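Local coordinates for protein diaminopropionate ammonia-lyase (Escherichia coli, PDB 4D9I) that uses pyridoxal 5'-phosphate to catalyse the alpha,beta-elimination of both L- and D-2,3-diaminopropionate, giving pyruvate and ammonia, at residues B[189-192]-B[198-201]. Residues are numbered along the deposited sequence; the frame is centred on the assembly and turned at random.
Sequences DTAW and IPTW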
# COMPACT_ATOMS: atom_id res chain seq x y z
N ASP B 189 15.97 -26.89 -9.35
CA ASP B 189 15.03 -27.13 -8.25
C ASP B 189 13.85 -28.01 -8.64
O ASP B 189 12.81 -27.97 -8.01
CB ASP B 189 14.56 -25.79 -7.65
CG ASP B 189 13.91 -24.86 -8.68
OD1 ASP B 189 14.21 -24.93 -9.90
OD2 ASP B 189 13.11 -24.00 -8.23
N THR B 190 14.02 -28.81 -9.67
CA THR B 190 13.03 -29.81 -9.99
C THR B 190 13.77 -31.12 -10.26
O THR B 190 14.99 -31.12 -10.42
CB THR B 190 12.16 -29.39 -11.17
OG1 THR B 190 10.96 -30.18 -11.17
CG2 THR B 190 12.91 -29.53 -12.50
N ALA B 191 13.02 -32.22 -10.30
CA ALA B 191 13.59 -33.54 -10.53
C ALA B 191 13.12 -34.10 -11.86
O ALA B 191 12.11 -33.66 -12.39
CB ALA B 191 13.20 -34.48 -9.40
N TRP B 192 13.89 -35.04 -12.41
CA TRP B 192 13.46 -35.90 -13.50
C TRP B 192 14.20 -37.21 -13.37
O TRP B 192 14.95 -37.39 -12.41
CB TRP B 192 13.70 -35.24 -14.86
CG TRP B 192 15.12 -34.75 -15.09
CD1 TRP B 192 16.17 -35.44 -15.68
CD2 TRP B 192 15.68 -33.42 -14.74
NE1 TRP B 192 17.31 -34.66 -15.72
CE2 TRP B 192 17.08 -33.44 -15.18
CE3 TRP B 192 15.17 -32.26 -14.14
CZ2 TRP B 192 17.92 -32.35 -15.00
CZ3 TRP B 192 16.03 -31.16 -13.96
CH2 TRP B 192 17.37 -31.21 -14.39
N ILE B 198 19.97 -33.69 -5.96
CA ILE B 198 20.03 -32.25 -5.76
C ILE B 198 18.65 -31.65 -5.39
O ILE B 198 18.54 -30.99 -4.36
CB ILE B 198 20.75 -31.53 -6.94
CG1 ILE B 198 22.25 -31.86 -6.90
CG2 ILE B 198 20.51 -30.01 -6.90
CD1 ILE B 198 22.98 -31.76 -8.23
N PRO B 199 17.59 -31.90 -6.19
CA PRO B 199 16.26 -31.38 -5.77
C PRO B 199 15.75 -31.88 -4.41
O PRO B 199 15.01 -31.18 -3.74
CB PRO B 199 15.30 -31.86 -6.88
CG PRO B 199 16.07 -32.79 -7.72
CD PRO B 199 17.53 -32.52 -7.52
N THR B 200 16.11 -33.10 -4.02
CA THR B 200 15.82 -33.57 -2.67
C THR B 200 16.47 -32.65 -1.63
O THR B 200 15.80 -32.20 -0.69
CB THR B 200 16.28 -35.04 -2.49
OG1 THR B 200 15.53 -35.87 -3.38
CG2 THR B 200 16.04 -35.51 -1.06
N TRP B 201 17.76 -32.33 -1.80
CA TRP B 201 18.43 -31.44 -0.85
C TRP B 201 17.76 -30.09 -0.80
O TRP B 201 17.59 -29.50 0.28
CB TRP B 201 19.90 -31.25 -1.18
CG TRP B 201 20.80 -32.41 -0.79
CD1 TRP B 201 20.69 -33.23 0.33
CD2 TRP B 201 22.00 -32.87 -1.49
NE1 TRP B 201 21.70 -34.16 0.35
CE2 TRP B 201 22.53 -33.99 -0.70
CE3 TRP B 201 22.67 -32.48 -2.65
CZ2 TRP B 201 23.67 -34.68 -1.09
CZ3 TRP B 201 23.82 -33.19 -3.02
CH2 TRP B 201 24.31 -34.26 -2.25
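Pro199, in the first turn of helix 197-206, turns its ring toward the backbone of Thr190 and the methyl of Ala191. It is a small example of why proline suits the first turn of a helix, where the N-H it lacks is not needed for a helical hydrogen bond; here the ring packs on the loop leading into its own helix. No hydrogen bond joins the two segments; the contact is van der Waals packing. The Pro199 CG atom does most of the touching, 3.4 Å from the Thr190 carbonyl O. On its other contact, Pro199 CG lies 3.7 Å from Ala191 CB. Pro199 CB adds to the first, 3.6 Å from Thr190 O, so that the CB–CG side of the ring meets the peptide carbonyl. Thr190 contributes its carbonyl to this contact, its CB pointing away from the helix. The CB of Asp189 also points away, and its OD2 hydrogen-bonds a bound Tris molecule, probably from the crystallisation liquor. The side chain of Asp189 lies about 7 Å from that of Asp120, the inferred proton acceptor for the L-isomer. Leu297 of helix 296-305 touches both Ala191 and Pro199, and the buried contact joins the loop after strand 185-186, at the border of the four-stranded parallel sheet, to helix 197-206.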